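Local coordinates for protein diphosphomevalonate decarboxylase, putative (Trypanosoma brucei, PDB 2HKE) that probably catalyses the ATP-dependent decarboxylation of (R)-5-diphosphomevalonate to isopentenyl diphosphate in the mevalonate pathway, at residues Pro11-Arg23 with Arg149-Lys163. The protein carries 1 engineered substitution. Sequence-based numbering, arbitrary orientation.
With SO4 (sulfate ion), chain C.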
ATOM      1  N   PRO A  11      -8.136  -1.544  -3.970  1.00 20.61           N
ATOM      2  CA  PRO A  11      -7.599  -0.472  -3.126  1.00 20.57           C
ATOM      3  C   PRO A  11      -6.081  -0.559  -2.952  1.00 20.52           C
ATOM      4  O   PRO A  11      -5.496  -1.630  -3.169  1.00 18.99           O
ATOM      5  CB  PRO A  11      -8.229  -0.802  -1.793  1.00 19.75           C
ATOM      6  CG  PRO A  11      -8.150  -2.300  -1.735  1.00 19.55           C
ATOM      7  CD  PRO A  11      -8.468  -2.738  -3.172  1.00 21.01           C
ATOM      8  N   ILE A  12      -5.456   0.520  -2.481  1.00 20.39           N
ATOM      9  CA  ILE A  12      -4.062   0.380  -2.016  1.00 20.60           C
ATOM     10  C   ILE A  12      -4.023  -0.249  -0.632  1.00 18.98           C
ATOM     11  O   ILE A  12      -5.032  -0.408   0.025  1.00 18.48           O
ATOM     12  CB  ILE A  12      -3.308   1.742  -2.032  1.00 21.71           C
ATOM     13  CG1 ILE A  12      -3.992   2.780  -1.161  1.00 22.08           C
ATOM     14  CG2 ILE A  12      -3.168   2.252  -3.477  1.00 23.57           C
ATOM     15  CD1 ILE A  12      -3.172   4.038  -1.004  1.00 24.01           C
ATOM     16  N   ASN A  13      -2.817  -0.548  -0.141  1.00 17.78           N
ATOM     17  CA  ASN A  13      -2.646  -0.988   1.213  1.00 17.91           C
ATOM     18  C   ASN A  13      -1.387  -0.332   1.750  1.00 17.76           C
ATOM     19  O   ASN A  13      -0.555   0.221   0.964  1.00 19.10           O
ATOM     20  CB  ASN A  13      -2.540  -2.532   1.286  1.00 15.95           C
ATOM     21  CG  ASN A  13      -1.290  -3.082   0.647  1.00 17.56           C
ATOM     22  OD1 ASN A  13      -0.237  -3.063   1.252  1.00 18.19           O
ATOM     23  ND2 ASN A  13      -1.397  -3.583  -0.580  1.00 18.99           N
ATOM     24  N   ILE A  14      -1.269  -0.319   3.063  1.00 15.17           N
ATOM     25  CA  ILE A  14      -0.083   0.244   3.713  1.00 17.31           C
ATOM     26  C   ILE A  14       0.559  -0.787   4.611  1.00 17.06           C
ATOM     27  O   ILE A  14      -0.043  -1.220   5.576  1.00 17.86           O
ATOM     28  CB  ILE A  14      -0.362   1.587   4.458  1.00 16.62           C
ATOM     29  CG1 ILE A  14       0.932   2.149   5.096  1.00 17.38           C
ATOM     30  CG2 ILE A  14      -1.472   1.426   5.535  1.00 17.17           C
ATOM     31  CD1 ILE A  14       1.991   2.536   4.014  1.00 16.87           C
ATOM     32  N   ALA A  15       1.814  -1.151   4.299  1.00 18.56           N
ATOM     33  CA  ALA A  15       2.563  -2.069   5.137  1.00 18.66           C
ATOM     34  C   ALA A  15       3.007  -1.382   6.419  1.00 18.86           C
ATOM     35  O   ALA A  15       3.620  -0.308   6.351  1.00 20.70           O
ATOM     36  CB  ALA A  15       3.796  -2.580   4.452  1.00 19.34           C
ATOM     37  N   PHE A  16       2.709  -1.989   7.561  1.00 17.62           N
ATOM     38  CA  PHE A  16       3.325  -1.526   8.831  1.00 18.92           C
ATOM     39  C   PHE A  16       4.536  -2.373   9.223  1.00 18.91           C
ATOM     40  O   PHE A  16       5.369  -1.892   9.997  1.00 22.05           O
ATOM     41  CB  PHE A  16       2.301  -1.406   9.939  1.00 18.77           C
ATOM     42  CG  PHE A  16       1.492  -2.628  10.131  1.00 20.17           C
ATOM     43  CD1 PHE A  16       1.939  -3.598  10.974  1.00 19.22           C
ATOM     44  CD2 PHE A  16       0.291  -2.822   9.466  1.00 17.61           C
ATOM     45  CE1 PHE A  16       1.248  -4.769  11.162  1.00 20.71           C
ATOM     46  CE2 PHE A  16      -0.412  -4.032   9.653  1.00 18.69           C
ATOM     47  CZ  PHE A  16       0.068  -4.971  10.517  1.00 20.31           C
ATOM     48  N   ILE A  17       4.600  -3.631   8.741  1.00 18.41           N
ATOM     49  CA  ILE A  17       5.783  -4.450   8.770  1.00 18.29           C
ATOM     50  C   ILE A  17       6.234  -4.547   7.329  1.00 17.80           C
ATOM     51  O   ILE A  17       5.518  -5.032   6.438  1.00 17.43           O
ATOM     52  CB  ILE A  17       5.614  -5.811   9.483  1.00 18.67           C
ATOM     53  CG1 ILE A  17       5.369  -5.539  10.990  1.00 19.70           C
ATOM     54  CG2 ILE A  17       6.907  -6.691   9.240  1.00 16.73           C
ATOM     55  CD1 ILE A  17       4.900  -6.766  11.721  1.00 22.24           C
ATOM     56  N   LYS A  18       7.387  -3.969   7.081  1.00 18.11           N
ATOM     57  CA  LYS A  18       7.802  -3.674   5.717  1.00 19.04           C
ATOM     58  C   LYS A  18       8.326  -4.799   4.822  1.00 19.26           C
ATOM     59  O   LYS A  18       9.118  -5.627   5.249  1.00 19.03           O
ATOM     60  CB  LYS A  18       8.852  -2.586   5.772  1.00 19.79           C
ATOM     61  CG  LYS A  18       8.425  -1.328   6.565  1.00 19.15           C
ATOM     62  CD  LYS A  18       7.274  -0.641   5.860  1.00 16.97           C
ATOM     63  CE  LYS A  18       6.922   0.705   6.484  1.00 20.13           C
ATOM     64  NZ  LYS A  18       5.772   1.403   5.751  1.00 18.79           N
ATOM     65  N   TYR A  19       7.920  -4.742   3.554  1.00 18.54           N
ATOM     66  CA  TYR A  19       8.535  -5.496   2.486  1.00 19.04           C
ATOM     67  C   TYR A  19       9.718  -4.650   1.958  1.00 18.91           C
ATOM     68  O   TYR A  19       9.524  -3.565   1.482  1.00 18.33           O
ATOM     69  CB  TYR A  19       7.506  -5.722   1.386  1.00 18.64           C
ATOM     70  CG  TYR A  19       8.015  -6.088  -0.006  1.00 18.53           C
ATOM     71  CD1 TYR A  19       8.963  -7.090  -0.179  1.00 17.94           C
ATOM     72  CD2 TYR A  19       7.492  -5.468  -1.145  1.00 20.64           C
ATOM     73  CE1 TYR A  19       9.415  -7.423  -1.447  1.00 19.81           C
ATOM     74  CE2 TYR A  19       7.904  -5.816  -2.414  1.00 17.75           C
ATOM     75  CZ  TYR A  19       8.875  -6.758  -2.564  1.00 18.84           C
ATOM     76  OH  TYR A  19       9.264  -7.111  -3.816  1.00 19.39           O
ATOM     77  N   TRP A  20      10.952  -5.164   2.055  1.00 18.76           N
ATOM     78  CA  TRP A  20      12.092  -4.492   1.506  1.00 19.15           C
ATOM     79  C   TRP A  20      13.163  -5.537   1.297  1.00 19.90           C
ATOM     80  O   TRP A  20      13.897  -5.858   2.197  1.00 20.02           O
ATOM     81  CB  TRP A  20      12.570  -3.360   2.413  1.00 19.58           C
ATOM     82  CG  TRP A  20      13.510  -2.403   1.734  1.00 19.41           C
ATOM     83  CD1 TRP A  20      14.838  -2.243   1.980  1.00 20.91           C
ATOM     84  CD2 TRP A  20      13.149  -1.422   0.795  1.00 18.09           C
ATOM     85  NE1 TRP A  20      15.358  -1.241   1.176  1.00 21.22           N
ATOM     86  CE2 TRP A  20      14.323  -0.716   0.448  1.00 20.58           C
ATOM     87  CE3 TRP A  20      11.947  -1.076   0.164  1.00 19.84           C
ATOM     88  CZ2 TRP A  20      14.321   0.296  -0.493  1.00 22.60           C
ATOM     89  CZ3 TRP A  20      11.974  -0.065  -0.798  1.00 19.14           C
ATOM     90  CH2 TRP A  20      13.157   0.595  -1.109  1.00 22.34           C
ATOM     91  N   GLY A  21      13.171  -6.108   0.098  1.00 18.82           N
ATOM     92  CA  GLY A  21      14.111  -7.113  -0.315  1.00 19.85           C
ATOM     93  C   GLY A  21      13.492  -8.389  -0.862  1.00 20.21           C
ATOM     94  O   GLY A  21      12.604  -8.996  -0.216  1.00 20.07           O
ATOM     95  N   LYS A  22      13.994  -8.823  -2.017  1.00 19.68           N
ATOM     96  CA  LYS A  22      13.706 -10.136  -2.560  1.00 20.09           C
ATOM     97  C   LYS A  22      14.854 -11.117  -2.279  1.00 21.36           C
ATOM     98  O   LYS A  22      16.037 -10.778  -2.475  1.00 19.29           O
ATOM     99  CB  LYS A  22      13.447 -10.054  -4.058  1.00 20.21           C
ATOM    100  CG  LYS A  22      12.266  -9.133  -4.422  1.00 21.37           C
ATOM    101  CD  LYS A  22      12.199  -8.895  -5.907  1.00 19.97           C
ATOM    102  CE  LYS A  22      11.128  -7.913  -6.403  1.00 21.62           C
ATOM    103  NZ  LYS A  22      11.319  -6.577  -5.873  1.00 22.38           N
ATOM    104  N   ARG A  23      14.498 -12.313  -1.840  1.00 20.73           N
ATOM    105  CA  ARG A  23      15.481 -13.339  -1.542  1.00 21.39           C
ATOM    106  C   ARG A  23      16.080 -14.016  -2.774  1.00 23.74           C
ATOM    107  O   ARG A  23      15.628 -13.828  -3.914  1.00 22.47           O
ATOM    108  CB  ARG A  23      14.890 -14.357  -0.570  1.00 21.85           C
ATOM    109  CG  ARG A  23      13.793 -15.232  -1.134  1.00 21.10           C
ATOM    110  CD  ARG A  23      13.390 -16.305  -0.126  1.00 22.65           C
ATOM    111  NE  ARG A  23      12.483 -17.325  -0.650  1.00 22.78           N
ATOM    112  CZ  ARG A  23      11.156 -17.332  -0.496  1.00 22.43           C
ATOM    113  NH1 ARG A  23      10.533 -16.313   0.064  1.00 21.68           N
ATOM    114  NH2 ARG A  23      10.431 -18.332  -0.976  1.00 22.50           N
ATOM    115  N   ARG A 149      -1.006  -8.062  -1.330  1.00 18.53           N
ATOM    116  CA  ARG A 149      -1.702  -7.861  -0.073  1.00 19.50           C
ATOM    117  C   ARG A 149      -3.030  -7.113  -0.214  1.00 19.52           C
ATOM    118  O   ARG A 149      -3.780  -7.032   0.745  1.00 18.68           O
ATOM    119  CB  ARG A 149      -0.812  -7.158   0.940  1.00 20.77           C
ATOM    120  CG  ARG A 149       0.522  -7.907   1.276  1.00 19.07           C
ATOM    121  CD  ARG A 149       1.226  -7.162   2.412  1.00 19.44           C
ATOM    122  NE  ARG A 149       1.361  -5.731   2.063  1.00 18.40           N
ATOM    123  CZ  ARG A 149       2.450  -5.128   1.622  1.00 20.60           C
ATOM    124  NH1 ARG A 149       3.605  -5.778   1.533  1.00 21.25           N
ATOM    125  NH2 ARG A 149       2.373  -3.859   1.250  1.00 19.48           N
ATOM    126  N   SER A 150      -3.301  -6.556  -1.400  1.00 19.78           N
ATOM    127  CA  SER A 150      -4.554  -5.869  -1.648  1.00 20.99           C
ATOM    128  C   SER A 150      -5.722  -6.841  -1.989  1.00 21.44           C
ATOM    129  O   SER A 150      -6.874  -6.374  -2.211  1.00 22.69           O
ATOM    130  CB  SER A 150      -4.355  -4.755  -2.666  1.00 21.13           C
ATOM    131  OG  SER A 150      -3.814  -3.600  -2.046  1.00 21.64           O
ATOM    132  N   ALA A 151      -5.423  -8.142  -2.029  1.00 21.89           N
ATOM    133  CA  ALA A 151      -6.377  -9.166  -2.427  1.00 22.68           C
ATOM    134  C   ALA A 151      -7.467  -9.390  -1.396  1.00 23.09           C
ATOM    135  O   ALA A 151      -8.521  -9.931  -1.734  1.00 25.33           O
ATOM    136  CB  ALA A 151      -5.628 -10.535  -2.765  1.00 21.08           C
ATOM    137  N   PHE A 152      -7.240  -8.942  -0.163  1.00 21.67           N
ATOM    138  CA  PHE A 152      -8.126  -9.157   0.947  1.00 22.19           C
ATOM    139  C   PHE A 152      -8.311  -7.852   1.662  1.00 22.60           C
ATOM    140  O   PHE A 152      -7.392  -7.011   1.661  1.00 21.74           O
ATOM    141  CB  PHE A 152      -7.523 -10.112   1.948  1.00 22.27           C
ATOM    142  CG  PHE A 152      -7.134 -11.408   1.371  1.00 24.62           C
ATOM    143  CD1 PHE A 152      -8.106 -12.364   1.108  1.00 27.58           C
ATOM    144  CD2 PHE A 152      -5.811 -11.695   1.089  1.00 24.82           C
ATOM    145  CE1 PHE A 152      -7.739 -13.592   0.532  1.00 27.95           C
ATOM    146  CE2 PHE A 152      -5.441 -12.873   0.527  1.00 27.04           C
ATOM    147  CZ  PHE A 152      -6.394 -13.842   0.259  1.00 26.74           C
ATOM    148  N   GLY A 153      -9.478  -7.721   2.290  1.00 21.46           N
ATOM    149  CA  GLY A 153      -9.764  -6.635   3.228  1.00 21.25           C
ATOM    150  C   GLY A 153      -9.054  -6.861   4.546  1.00 20.27           C
ATOM    151  O   GLY A 153      -8.535  -7.946   4.827  1.00 20.12           O
ATOM    152  N   GLY A 154      -9.016  -5.835   5.372  1.00 19.49           N
ATOM    153  CA  GLY A 154      -8.555  -5.989   6.715  1.00 19.21           C
ATOM    154  C   GLY A 154      -7.071  -5.887   6.921  1.00 20.17           C
ATOM    155  O   GLY A 154      -6.433  -5.056   6.289  1.00 19.94           O
ATOM    156  N   PHE A 155      -6.543  -6.736   7.801  1.00 18.48           N
ATOM    157  CA  PHE A 155      -5.101  -6.799   8.107  1.00 18.43           C
ATOM    158  C   PHE A 155      -4.581  -8.056   7.402  1.00 19.00           C
ATOM    159  O   PHE A 155      -5.108  -9.158   7.577  1.00 19.97           O
ATOM    160  CB  PHE A 155      -4.856  -6.902   9.575  1.00 18.25           C
ATOM    161  CG  PHE A 155      -5.163  -5.661  10.352  1.00 19.43           C
ATOM    162  CD1 PHE A 155      -6.455  -5.264  10.571  1.00 21.30           C
ATOM    163  CD2 PHE A 155      -4.144  -4.910  10.911  1.00 19.88           C
ATOM    164  CE1 PHE A 155      -6.719  -4.119  11.345  1.00 21.03           C
ATOM    165  CE2 PHE A 155      -4.409  -3.765  11.663  1.00 19.79           C
ATOM    166  CZ  PHE A 155      -5.701  -3.401  11.878  1.00 20.27           C
ATOM    167  N   VAL A 156      -3.561  -7.893   6.577  1.00 17.30           N
ATOM    168  CA  VAL A 156      -3.137  -8.927   5.643  1.00 16.61           C
ATOM    169  C   VAL A 156      -1.643  -9.187   5.806  1.00 17.96           C
ATOM    170  O   VAL A 156      -0.848  -8.236   5.807  1.00 17.80           O
ATOM    171  CB  VAL A 156      -3.453  -8.470   4.191  1.00 17.12           C
ATOM    172  CG1 VAL A 156      -2.998  -9.474   3.153  1.00 16.74           C
ATOM    173  CG2 VAL A 156      -4.975  -8.163   4.073  1.00 18.96           C
ATOM    174  N   ILE A 157      -1.304 -10.460   5.933  1.00 17.83           N
ATOM    175  CA  ILE A 157       0.086 -10.917   5.948  1.00 17.95           C
ATOM    176  C   ILE A 157       0.514 -11.438   4.585  1.00 18.33           C
ATOM    177  O   ILE A 157      -0.126 -12.295   4.017  1.00 18.45           O
ATOM    178  CB  ILE A 157       0.269 -12.025   6.966  1.00 17.96           C
ATOM    179  CG1 ILE A 157       0.006 -11.499   8.384  1.00 17.05           C
ATOM    180  CG2 ILE A 157       1.709 -12.615   6.878  1.00 19.70           C
ATOM    181  CD1 ILE A 157      -0.143 -12.669   9.432  1.00 18.72           C
ATOM    182  N   TRP A 158       1.649 -10.961   4.075  1.00 17.42           N
ATOM    183  CA  TRP A 158       2.265 -11.608   2.952  1.00 17.81           C
ATOM    184  C   TRP A 158       3.242 -12.606   3.560  1.00 19.46           C
ATOM    185  O   TRP A 158       4.258 -12.200   4.179  1.00 19.04           O
ATOM    186  CB  TRP A 158       3.032 -10.559   2.090  1.00 18.28           C
ATOM    187  CG  TRP A 158       3.711 -11.114   0.900  1.00 17.51           C
ATOM    188  CD1 TRP A 158       3.673 -12.411   0.453  1.00 18.84           C
ATOM    189  CD2 TRP A 158       4.589 -10.413   0.010  1.00 17.97           C
ATOM    190  NE1 TRP A 158       4.459 -12.550  -0.669  1.00 18.96           N
ATOM    191  CE2 TRP A 158       5.023 -11.342  -0.967  1.00 18.27           C
ATOM    192  CE3 TRP A 158       5.019  -9.090  -0.079  1.00 18.85           C
ATOM    193  CZ2 TRP A 158       5.891 -10.998  -1.994  1.00 17.99           C
ATOM    194  CZ3 TRP A 158       5.914  -8.755  -1.123  1.00 19.63           C
ATOM    195  CH2 TRP A 158       6.303  -9.720  -2.064  1.00 19.00           C
ATOM    196  N   ASN A 159       2.893 -13.885   3.459  1.00 20.48           N
ATOM    197  CA  ASN A 159       3.725 -14.981   3.895  1.00 21.28           C
ATOM    198  C   ASN A 159       4.862 -15.196   2.894  1.00 21.68           C
ATOM    199  O   ASN A 159       4.623 -15.424   1.723  1.00 20.27           O
ATOM    200  CB  ASN A 159       2.881 -16.267   4.061  1.00 22.25           C
ATOM    201  CG  ASN A 159       1.722 -16.062   4.959  1.00 22.12           C
ATOM    202  OD1 ASN A 159       1.875 -16.025   6.179  1.00 23.15           O
ATOM    203  ND2 ASN A 159       0.573 -15.781   4.372  1.00 23.84           N
ATOM    204  N   LYS A 160       6.113 -15.131   3.356  1.00 22.64           N
ATOM    205  CA  LYS A 160       7.262 -15.260   2.451  1.00 23.08           C
ATOM    206  C   LYS A 160       7.390 -16.602   1.764  1.00 22.65           C
ATOM    207  O   LYS A 160       7.862 -16.673   0.635  1.00 21.73           O
ATOM    208  CB  LYS A 160       8.588 -14.911   3.142  1.00 24.82           C
ATOM    209  CG  LYS A 160       9.003 -15.786   4.235  1.00 25.43           C
ATOM    210  CD  LYS A 160      10.393 -15.307   4.701  1.00 26.44           C
ATOM    211  CE  LYS A 160      10.643 -15.809   6.071  1.00 32.17           C
ATOM    212  NZ  LYS A 160      10.605 -17.281   6.084  1.00 36.35           N
ATOM    213  N   GLY A 161       6.912 -17.649   2.422  1.00 23.68           N
ATOM    214  CA  GLY A 161       7.036 -18.999   1.874  1.00 24.37           C
ATOM    215  C   GLY A 161       8.469 -19.500   1.951  1.00 26.52           C
ATOM    216  O   GLY A 161       9.432 -18.754   2.291  1.00 25.30           O
ATOM    217  N   GLU A 162       8.609 -20.783   1.680  1.00 28.66           N
ATOM    218  CA  GLU A 162       9.928 -21.382   1.594  1.00 31.93           C
ATOM    219  C   GLU A 162      10.197 -22.136   0.286  1.00 31.56           C
ATOM    220  O   GLU A 162      11.325 -22.544   0.036  1.00 32.11           O
ATOM    221  CB  GLU A 162      10.141 -22.291   2.808  1.00 32.12           C
ATOM    222  CG  GLU A 162       9.105 -23.375   3.003  1.00 35.98           C
ATOM    223  CD  GLU A 162       9.431 -24.301   4.191  1.00 38.18           C
ATOM    224  OE1 GLU A 162      10.229 -23.898   5.058  1.00 46.72           O
ATOM    225  OE2 GLU A 162       8.871 -25.427   4.264  1.00 45.03           O
ATOM    226  N   LYS A 163       9.192 -22.261  -0.577  1.00 31.63           N
ATOM    227  CA  LYS A 163       9.327 -23.024  -1.809  1.00 32.11           C
ATOM    228  C   LYS A 163       9.877 -22.176  -2.946  1.00 31.73           C
ATOM    229  O   LYS A 163       9.355 -21.071  -3.249  1.00 30.30           O
ATOM    230  CB  LYS A 163       7.979 -23.630  -2.205  1.00 33.00           C
ATOM    231  CG  LYS A 163       7.476 -24.621  -1.169  1.00 34.88           C
ATOM    232  CD  LYS A 163       6.125 -25.246  -1.557  1.00 35.51           C
ATOM    233  CE  LYS A 163       5.746 -26.326  -0.536  1.00 39.72           C
ATOM    234  NZ  LYS A 163       4.507 -27.061  -0.936  1.00 41.07           N
TER
HETATM  235  S   SO4 C 381       8.248  -4.934  -6.493  1.00 23.93           S
HETATM  236  O1  SO4 C 381       9.589  -5.058  -7.029  1.00 24.28           O
HETATM  237  O2  SO4 C 381       8.214  -3.894  -5.492  1.00 24.08           O
HETATM  238  O3  SO4 C 381       7.313  -4.581  -7.555  1.00 22.99           O
HETATM  239  O4  SO4 C 381       7.853  -6.193  -5.857  1.00 23.69           O
HETATM  240  O   HOH W   1       7.883 -19.422  -1.807  1.00 26.32           O
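N13 and R149 meet through a side-on grip in which two guanidinium nitrogens share one amide oxygen. N13 OD1 takes the shorter bond from R149 NH2 (2.7 Å), in the carbonyl plane, and a longer, more bent one from R149 NE (3.2 Å), which stands above that plane. The amide and guanidinium planes are almost perpendicular (87°). R149 turns back at chi3 (-53°), bringing its head to N13 and one guanidinium face under the methyl of A15. At the other end of the amide, N13 ND2 donates a nearly straight, in-plane bond to S150 OG (2.8 Å), and that hydroxyl in turn donates to P11 O (2.8 Å). With OD1 held by R149 and ND2 by S150, the rotation of the amide is fixed.

Strands 5-15 and 155-159 do not pair directly: each lies antiparallel to strand 36-40, which runs between them in the N-terminal domain of this GHMP-type enzyme. F16 and I17 both face F37 of that strand, a classic beta bulge where the chain turns a corner; there F16 CE2 meets F155 CD2 at 4.0 Å, the side chains roughly perpendicular.

Further along, the edge of W158 points into the face of Y19, with W158 CZ3 over the ring centre, 3.6 Å from Y19 CG, and the planes at 64°. Y19 OH donates to sulfate O4 (2.6 Å) and accepts from K22 NZ, which also bonds the anion; S144, G145, R77 and T200 complete the sulfate site.

Near the surface, R23 reaches out extended from CG to NE, and R23 NH1 bonds K160 O (2.8 Å), while the carbonyl oxygen of G161 lies over a guanidinium face. A water accepts from R23 NH2 and donates to K163 O.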